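Local coordinates for outer membrane associated protein (Francisella tularensis subsp. tularensis, PDB 6U83) that probably anchors the outer membrane to peptidoglycan through this C-terminal OmpA-like domain, in a protein that may also act as a porin, at residues I91-S101 with N159-A168; L60-L71 with L116-Y127. All coordinates share one frame; numbering follows the deposited sequence.

Contact 1 of 2, residues I91-S101 with N159-A168; sequences ISSVTVKGYAS and NQRVEASVSA. With DAL (D-alanine), chain D.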
# COMPACT_ATOMS: atom_id res chain seq x y z
N ILE A 91 5.62 -4.44 14.11
CA ILE A 91 6.43 -3.63 13.22
C ILE A 91 6.47 -2.19 13.70
O ILE A 91 5.46 -1.64 14.18
CB ILE A 91 5.91 -3.75 11.77
CG1 ILE A 91 6.37 -5.08 11.16
CG2 ILE A 91 6.34 -2.57 10.91
CD1 ILE A 91 5.85 -5.33 9.77
N SER A 92 7.64 -1.57 13.58
CA SER A 92 7.89 -0.26 14.18
C SER A 92 7.15 0.85 13.45
O SER A 92 6.35 1.58 14.05
CB SER A 92 9.40 -0.00 14.19
OG SER A 92 9.99 -0.55 13.02
N SER A 93 7.42 1.02 12.15
CA SER A 93 6.90 2.15 11.40
C SER A 93 6.62 1.75 9.96
O SER A 93 7.23 0.81 9.43
CB SER A 93 7.87 3.34 11.41
OG SER A 93 8.66 3.37 10.23
N VAL A 94 5.70 2.48 9.33
CA VAL A 94 5.28 2.23 7.95
C VAL A 94 5.27 3.54 7.20
O VAL A 94 4.67 4.52 7.66
CB VAL A 94 3.88 1.59 7.87
CG1 VAL A 94 3.57 1.23 6.43
CG2 VAL A 94 3.79 0.39 8.75
N THR A 95 5.88 3.56 6.02
CA THR A 95 5.83 4.72 5.15
C THR A 95 4.72 4.53 4.13
O THR A 95 4.72 3.54 3.39
CB THR A 95 7.16 4.92 4.45
OG1 THR A 95 8.16 5.16 5.46
CG2 THR A 95 7.08 6.12 3.52
N VAL A 96 3.79 5.47 4.09
CA VAL A 96 2.63 5.42 3.22
C VAL A 96 2.84 6.44 2.10
O VAL A 96 2.87 7.65 2.35
CB VAL A 96 1.34 5.71 4.00
CG1 VAL A 96 0.17 5.73 3.07
CG2 VAL A 96 1.15 4.66 5.07
N LYS A 97 2.98 5.96 0.87
CA LYS A 97 3.34 6.79 -0.28
C LYS A 97 2.14 6.94 -1.21
O LYS A 97 1.58 5.94 -1.68
CB LYS A 97 4.52 6.18 -1.04
CG LYS A 97 5.75 5.99 -0.18
CD LYS A 97 6.79 5.22 -0.95
CE LYS A 97 8.09 5.16 -0.18
NZ LYS A 97 9.15 4.42 -0.93
N GLY A 98 1.78 8.18 -1.52
CA GLY A 98 0.68 8.49 -2.40
C GLY A 98 1.14 8.91 -3.78
O GLY A 98 2.16 9.57 -3.93
N TYR A 99 0.36 8.55 -4.80
CA TYR A 99 0.72 8.87 -6.17
C TYR A 99 -0.51 9.36 -6.93
O TYR A 99 -1.65 9.23 -6.47
CB TYR A 99 1.32 7.65 -6.89
CG TYR A 99 2.58 7.12 -6.26
CD1 TYR A 99 3.83 7.49 -6.75
CD2 TYR A 99 2.53 6.27 -5.15
CE1 TYR A 99 5.00 7.01 -6.16
CE2 TYR A 99 3.71 5.78 -4.55
CZ TYR A 99 4.93 6.16 -5.07
OH TYR A 99 6.10 5.71 -4.51
N ALA A 100 -0.25 9.91 -8.11
CA ALA A 100 -1.31 10.40 -8.97
C ALA A 100 -1.00 10.01 -10.42
O ALA A 100 0.12 9.62 -10.76
CB ALA A 100 -1.49 11.93 -8.82
N SER A 101 -2.02 10.07 -11.26
CA SER A 101 -1.78 9.95 -12.69
C SER A 101 -1.54 11.33 -13.27
O SER A 101 -1.98 12.35 -12.72
CB SER A 101 -2.97 9.28 -13.38
OG SER A 101 -4.16 10.06 -13.22
N ASN A 159 -2.12 4.42 -11.89
CA ASN A 159 -1.14 5.24 -11.19
C ASN A 159 -1.74 5.97 -10.00
O ASN A 159 -1.01 6.38 -9.09
CB ASN A 159 -0.52 6.23 -12.17
CG ASN A 159 0.40 5.56 -13.15
OD1 ASN A 159 1.22 4.73 -12.77
ND2 ASN A 159 0.26 5.89 -14.43
N GLN A 160 -3.07 6.13 -9.98
CA GLN A 160 -3.81 6.80 -8.91
C GLN A 160 -3.90 5.87 -7.71
O GLN A 160 -4.84 5.08 -7.60
CB GLN A 160 -5.19 7.19 -9.43
CG GLN A 160 -5.17 8.14 -10.64
CD GLN A 160 -6.47 8.10 -11.45
OE1 GLN A 160 -6.59 8.76 -12.48
NE2 GLN A 160 -7.46 7.32 -10.98
N ARG A 161 -2.94 5.98 -6.78
CA ARG A 161 -2.74 4.91 -5.80
C ARG A 161 -1.91 5.36 -4.60
O ARG A 161 -1.21 6.38 -4.62
CB ARG A 161 -2.04 3.72 -6.44
CG ARG A 161 -0.53 3.90 -6.47
CD ARG A 161 0.05 3.32 -7.72
NE ARG A 161 1.51 3.33 -7.74
CZ ARG A 161 2.23 4.28 -8.33
NH1 ARG A 161 1.62 5.30 -8.92
NH2 ARG A 161 3.57 4.23 -8.31
N VAL A 162 -1.97 4.54 -3.55
CA VAL A 162 -1.11 4.60 -2.38
C VAL A 162 -0.38 3.27 -2.26
O VAL A 162 -0.99 2.21 -2.45
CB VAL A 162 -1.92 4.90 -1.10
CG1 VAL A 162 -1.15 4.45 0.12
CG2 VAL A 162 -2.19 6.36 -0.99
N GLU A 163 0.91 3.32 -1.95
CA GLU A 163 1.73 2.12 -1.80
C GLU A 163 2.43 2.12 -0.45
O GLU A 163 2.79 3.18 0.08
CB GLU A 163 2.80 2.03 -2.88
CG GLU A 163 2.30 2.03 -4.30
CD GLU A 163 3.43 1.78 -5.26
OE1 GLU A 163 4.61 1.81 -4.81
OE2 GLU A 163 3.15 1.55 -6.45
N ALA A 164 2.68 0.92 0.05
CA ALA A 164 3.49 0.72 1.25
C ALA A 164 3.97 -0.73 1.28
O ALA A 164 3.30 -1.62 0.74
CB ALA A 164 2.70 1.03 2.52
N SER A 165 5.12 -0.95 1.92
CA SER A 165 5.64 -2.29 2.11
C SER A 165 6.37 -2.36 3.45
O SER A 165 7.11 -1.45 3.81
CB SER A 165 6.57 -2.70 0.96
OG SER A 165 7.58 -1.74 0.75
N VAL A 166 6.16 -3.46 4.17
CA VAL A 166 6.84 -3.74 5.43
C VAL A 166 7.34 -5.18 5.41
O VAL A 166 6.80 -6.03 4.70
CB VAL A 166 5.92 -3.48 6.64
CG1 VAL A 166 5.60 -2.00 6.76
CG2 VAL A 166 4.65 -4.27 6.51
N SER A 167 8.37 -5.45 6.20
CA SER A 167 8.97 -6.77 6.27
C SER A 167 9.10 -7.21 7.72
O SER A 167 9.21 -6.39 8.63
CB SER A 167 10.36 -6.81 5.62
OG SER A 167 10.26 -6.44 4.26
N ALA A 168 9.10 -8.50 7.92
CA ALA A 168 9.24 -9.04 9.26
C ALA A 168 9.57 -10.52 9.13
O ALA A 168 9.22 -11.14 8.12
CB ALA A 168 7.96 -8.84 10.07
N DAL D . -4.30 12.97 -12.01
CA DAL D . -5.61 12.51 -11.56
CB DAL D . -6.51 13.72 -11.25
C DAL D . -5.52 11.58 -10.35
O DAL D . -6.56 11.25 -9.79
OXT DAL D . -4.44 11.15 -9.92

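Contact 2 of 2, residues L60-L71 with L116-Y127; sequences LDTKFAYDKATL and LSEKRAQAVADY. With DAL (D-alanine), chain D.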
# COMPACT_ATOMS: atom_id res chain seq x y z
N LEU A 60 1.13 -3.25 -0.13
CA LEU A 60 -0.20 -2.66 -0.20
C LEU A 60 -0.26 -1.74 -1.40
O LEU A 60 0.56 -0.83 -1.53
CB LEU A 60 -0.51 -1.88 1.08
CG LEU A 60 -1.81 -1.09 1.12
CD1 LEU A 60 -2.91 -1.98 1.61
CD2 LEU A 60 -1.63 0.13 2.02
N ASP A 61 -1.22 -1.99 -2.29
CA ASP A 61 -1.47 -1.12 -3.44
C ASP A 61 -2.96 -0.80 -3.44
O ASP A 61 -3.77 -1.57 -3.97
CB ASP A 61 -1.00 -1.78 -4.74
CG ASP A 61 -1.03 -0.82 -5.92
OD1 ASP A 61 -1.59 0.27 -5.76
OD2 ASP A 61 -0.48 -1.14 -6.99
N THR A 62 -3.30 0.33 -2.83
CA THR A 62 -4.67 0.82 -2.78
C THR A 62 -4.90 1.81 -3.91
O THR A 62 -4.11 2.74 -4.09
CB THR A 62 -4.93 1.49 -1.43
OG1 THR A 62 -4.89 0.51 -0.38
CG2 THR A 62 -6.27 2.18 -1.42
N LYS A 63 -5.96 1.61 -4.68
CA LYS A 63 -6.26 2.42 -5.85
C LYS A 63 -7.37 3.41 -5.53
O LYS A 63 -8.16 3.22 -4.61
CB LYS A 63 -6.69 1.53 -7.02
CG LYS A 63 -5.71 0.42 -7.33
CD LYS A 63 -4.70 0.85 -8.36
CE LYS A 63 -3.44 0.05 -8.17
NZ LYS A 63 -2.47 0.30 -9.25
N PHE A 64 -7.41 4.49 -6.33
CA PHE A 64 -8.36 5.57 -6.15
C PHE A 64 -8.99 5.96 -7.48
O PHE A 64 -8.34 5.94 -8.53
CB PHE A 64 -7.68 6.83 -5.57
CG PHE A 64 -7.22 6.70 -4.16
CD1 PHE A 64 -5.99 6.13 -3.86
CD2 PHE A 64 -8.01 7.17 -3.11
CE1 PHE A 64 -5.55 6.04 -2.55
CE2 PHE A 64 -7.56 7.08 -1.79
CZ PHE A 64 -6.34 6.51 -1.52
N ALA A 65 -10.27 6.35 -7.43
CA ALA A 65 -10.91 6.90 -8.60
C ALA A 65 -10.34 8.28 -8.95
O ALA A 65 -9.67 8.95 -8.14
CB ALA A 65 -12.42 7.01 -8.39
N TYR A 66 -10.63 8.72 -10.17
CA TYR A 66 -10.04 9.93 -10.72
C TYR A 66 -10.37 11.14 -9.85
O TYR A 66 -11.54 11.42 -9.55
CB TYR A 66 -10.55 10.10 -12.15
CG TYR A 66 -10.13 11.39 -12.80
CD1 TYR A 66 -8.88 11.52 -13.37
CD2 TYR A 66 -10.99 12.49 -12.84
CE1 TYR A 66 -8.49 12.69 -13.97
CE2 TYR A 66 -10.60 13.69 -13.43
CZ TYR A 66 -9.34 13.78 -13.99
OH TYR A 66 -8.94 14.95 -14.60
N ASP A 67 -9.33 11.86 -9.41
CA ASP A 67 -9.43 13.11 -8.65
C ASP A 67 -9.96 12.90 -7.24
O ASP A 67 -10.35 13.88 -6.57
CB ASP A 67 -10.31 14.14 -9.38
CG ASP A 67 -9.90 15.57 -9.11
OD1 ASP A 67 -8.77 15.81 -8.62
OD2 ASP A 67 -10.73 16.47 -9.39
N LYS A 68 -10.00 11.66 -6.76
CA LYS A 68 -10.55 11.33 -5.45
C LYS A 68 -9.44 10.93 -4.49
O LYS A 68 -8.44 10.31 -4.88
CB LYS A 68 -11.56 10.19 -5.56
CG LYS A 68 -12.83 10.59 -6.30
CD LYS A 68 -13.65 11.58 -5.49
CE LYS A 68 -14.90 11.99 -6.25
NZ LYS A 68 -15.90 12.62 -5.36
N ALA A 69 -9.64 11.28 -3.23
CA ALA A 69 -8.77 10.80 -2.15
C ALA A 69 -9.54 9.95 -1.16
O ALA A 69 -9.04 9.68 -0.06
CB ALA A 69 -8.09 11.97 -1.43
N THR A 70 -10.76 9.55 -1.52
CA THR A 70 -11.61 8.71 -0.71
C THR A 70 -11.30 7.24 -0.93
O THR A 70 -11.03 6.82 -2.06
CB THR A 70 -13.07 8.98 -1.07
OG1 THR A 70 -13.31 10.39 -1.02
CG2 THR A 70 -13.99 8.26 -0.13
N LEU A 71 -11.37 6.45 0.14
CA LEU A 71 -11.14 5.01 0.06
C LEU A 71 -12.42 4.30 -0.32
O LEU A 71 -13.51 4.71 0.10
CB LEU A 71 -10.65 4.46 1.40
CG LEU A 71 -9.34 5.04 1.92
CD1 LEU A 71 -9.19 4.72 3.40
CD2 LEU A 71 -8.15 4.51 1.13
N LEU A 116 -2.94 16.25 -4.24
CA LEU A 116 -3.84 15.11 -4.33
C LEU A 116 -3.20 13.86 -3.75
O LEU A 116 -3.77 13.19 -2.89
CB LEU A 116 -4.24 14.92 -5.79
CG LEU A 116 -5.12 13.74 -6.11
CD1 LEU A 116 -6.32 13.68 -5.16
CD2 LEU A 116 -5.55 13.84 -7.58
N SER A 117 -1.95 13.59 -4.16
CA SER A 117 -1.30 12.37 -3.71
C SER A 117 -1.04 12.39 -2.21
O SER A 117 -1.13 11.35 -1.54
CB SER A 117 0.01 12.18 -4.46
OG SER A 117 0.95 13.12 -4.00
N GLU A 118 -0.68 13.56 -1.67
CA GLU A 118 -0.56 13.72 -0.23
C GLU A 118 -1.87 13.42 0.47
O GLU A 118 -1.89 12.79 1.53
CB GLU A 118 -0.10 15.14 0.11
CG GLU A 118 1.30 15.48 -0.35
CD GLU A 118 1.68 16.94 -0.07
OE1 GLU A 118 1.54 17.39 1.08
OE2 GLU A 118 2.10 17.64 -1.01
N LYS A 119 -2.98 13.90 -0.10
CA LYS A 119 -4.30 13.65 0.48
C LYS A 119 -4.64 12.17 0.45
O LYS A 119 -5.33 11.68 1.34
CB LYS A 119 -5.37 14.42 -0.29
CG LYS A 119 -5.37 15.96 -0.14
CD LYS A 119 -6.50 16.54 -1.01
CE LYS A 119 -6.71 18.01 -0.78
NZ LYS A 119 -7.80 18.52 -1.69
N ARG A 120 -4.16 11.45 -0.57
CA ARG A 120 -4.40 10.01 -0.64
C ARG A 120 -3.64 9.28 0.46
O ARG A 120 -4.21 8.48 1.20
CB ARG A 120 -4.03 9.49 -2.03
CG ARG A 120 -5.04 9.91 -3.15
CD ARG A 120 -4.60 9.47 -4.57
NE ARG A 120 -5.70 9.69 -5.50
CZ ARG A 120 -5.57 9.93 -6.81
NH1 ARG A 120 -4.37 10.02 -7.37
NH2 ARG A 120 -6.67 10.08 -7.54
N ALA A 121 -2.34 9.58 0.59
CA ALA A 121 -1.56 9.01 1.69
C ALA A 121 -2.18 9.34 3.05
O ALA A 121 -2.23 8.49 3.94
CB ALA A 121 -0.13 9.54 1.65
N GLN A 122 -2.68 10.57 3.21
CA GLN A 122 -3.28 10.94 4.49
C GLN A 122 -4.56 10.15 4.74
O GLN A 122 -4.85 9.77 5.88
CB GLN A 122 -3.57 12.44 4.54
CG GLN A 122 -3.95 12.89 5.94
CD GLN A 122 -2.89 12.51 6.99
OE1 GLN A 122 -1.70 12.81 6.84
NE2 GLN A 122 -3.33 11.84 8.05
N ALA A 123 -5.35 9.94 3.69
CA ALA A 123 -6.54 9.09 3.79
C ALA A 123 -6.17 7.71 4.30
O ALA A 123 -6.72 7.22 5.29
CB ALA A 123 -7.23 9.00 2.43
N VAL A 124 -5.22 7.06 3.62
CA VAL A 124 -4.80 5.71 4.02
C VAL A 124 -4.41 5.70 5.49
O VAL A 124 -4.86 4.85 6.27
CB VAL A 124 -3.66 5.20 3.12
CG1 VAL A 124 -3.02 3.97 3.74
CG2 VAL A 124 -4.19 4.85 1.76
N ALA A 125 -3.60 6.69 5.89
CA ALA A 125 -3.09 6.73 7.25
C ALA A 125 -4.20 6.98 8.26
O ALA A 125 -4.19 6.42 9.36
CB ALA A 125 -2.01 7.80 7.38
N ASP A 126 -5.17 7.82 7.90
CA ASP A 126 -6.30 8.06 8.79
C ASP A 126 -7.02 6.77 9.11
O ASP A 126 -7.30 6.48 10.28
CB ASP A 126 -7.26 9.06 8.15
CG ASP A 126 -6.78 10.50 8.27
OD1 ASP A 126 -5.68 10.73 8.83
OD2 ASP A 126 -7.51 11.40 7.80
N TYR A 127 -7.31 5.96 8.09
CA TYR A 127 -8.02 4.70 8.30
C TYR A 127 -7.21 3.74 9.16
O TYR A 127 -7.76 3.07 10.04
CB TYR A 127 -8.35 4.04 6.97
CG TYR A 127 -9.33 2.89 7.11
CD1 TYR A 127 -10.60 3.09 7.63
CD2 TYR A 127 -8.97 1.60 6.71
CE1 TYR A 127 -11.50 2.03 7.76
CE2 TYR A 127 -9.87 0.54 6.84
CZ TYR A 127 -11.13 0.77 7.36
OH TYR A 127 -12.01 -0.28 7.49
N DAL D . -4.30 12.97 -12.01
CA DAL D . -5.61 12.51 -11.56
CB DAL D . -6.51 13.72 -11.25
C DAL D . -5.52 11.58 -10.35
O DAL D . -6.56 11.25 -9.79
OXT DAL D . -4.44 11.15 -9.92

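Contact 1 of 2, residues I91-S101 with N159-A168
Y99 lays its ring flat on the guanidinium of R161, a cation-pi stack with CZ of R161 3.9 Å from the centre of the Y99 ring and the two planes 21° apart. NH2 sits over the middle of the ring, whereas NH1 slides out toward Y99 CB. The arginine reaches this position by holding CG between its own backbone N and carbonyl carbon (chi1 84°) and then bending at chi2. Its rotation is fixed from both flanks: R161 NE gives E163 OE2 a 2.7 Å salt-bridge bond that arrives from above the carboxylate plane, and NH1 takes an in-plane lone pair of N159 O. D147 O receives NH2, and the ring of F143 also meets Y99, nearly parallel to it.

Behind these side chains run strands 94-98 and 161-168, antiparallel neighbours in the central sheet of the OmpA-like fold. K97 and E163 form the hydrogen-bonded pair, E163 N to K97 O being 2.7 Å, and G98 with V162 the non-hydrogen-bonded one. On the sheet face of V162, its CG1 meets V96 CG1 at 3.5 Å; further on, V94 CG2 abuts V166 CG1 at 3.6 Å and I91 CD1 closes on V166 CB. Helices 73-89 and 110-130 pack over these apolar groups.

Past G98 the chains remain close and hold D-alanine. S101 OG donates to an in-plane lone pair of Q160 OE1 at 2.9 Å, while S101 N binds the ligand OXT at 3.0 Å. Q160 NE2 is tied to F64 O.

Contact 2 of 2, residues L60-L71 with L116-Y127
R120 runs its aliphatic chain across the face of the F64 ring, the two side chains sliding past each other in opposite directions. CG of R120 stands 3.8 Å from the F64 ring centroid and only 2° off its normal, a CH-pi contact over the ring centre. The arginine is extended from CG to NE, which carries the guanidinium beyond the phenyl group and into the loop. There R120 NE donates to K68 O at 2.9 Å, close to the guanidinium plane; NH2 adds weak bonds to K68 O and A65 O. L116 CG lies over one face of the same group, so the arginine is gripped along its edge and backed from above.

A type II turn from A65 to K68 shapes this loop, with D67 at positive phi (69°), and it presents D67 N to the D-alanine carboxylate O at 2.9 Å. R120 NH1 takes the other oxygen, OXT, at 2.8 Å; NH2 also points at O, but that bond is modelled suspiciously short. A backbone N-H and an arginine holding a carboxylate are consistent with the peptidoglycan-binding site of OmpA-like domains, where an Asp and an Arg receive the diaminopimelate of the peptide.

Packing is close along the helix next to the loop, where A69 O meets A123 CB at 3.2 Å, and L71 CD1 touches Y127 CB at 3.7 Å. It slackens toward V124: L60 CD2 stays 4.4 Å from V124 CG1, and F64 CZ 4.3 Å from V124 CG2. Toward solvent, K68 is exposed, and so is K119, which sends its chain away from the loop after its CB has met A69 CB. Y66 CE1 rests against the methyl of D-alanine, and D67 turns its carboxylate to Y112 OH.

Strand 161-168 of contact 1 and strand 60-63 of contact 2 are neighbours in one sheet, where they meet: V162 N lies 2.8 Å from T62 O and A164 O 2.9 Å from L60 N, both probable hydrogen bonds. Their centres are about 10 Å apart. Helix 110-130 follows strand 94-98 in the chain, and S117 CB packs on G98 O at 3.4 Å. D-alanine lies between the S101/Q160 end of contact 1 and the A65-K68 turn of contact 2: the former offers S101 to its amino and carboxylate groups, the latter R120. Y99 O accepts a bond from R120 NH1, joining the stacked tyrosine to the arginine. N113 OD1 is a further hydrogen-bond partner of the ligand.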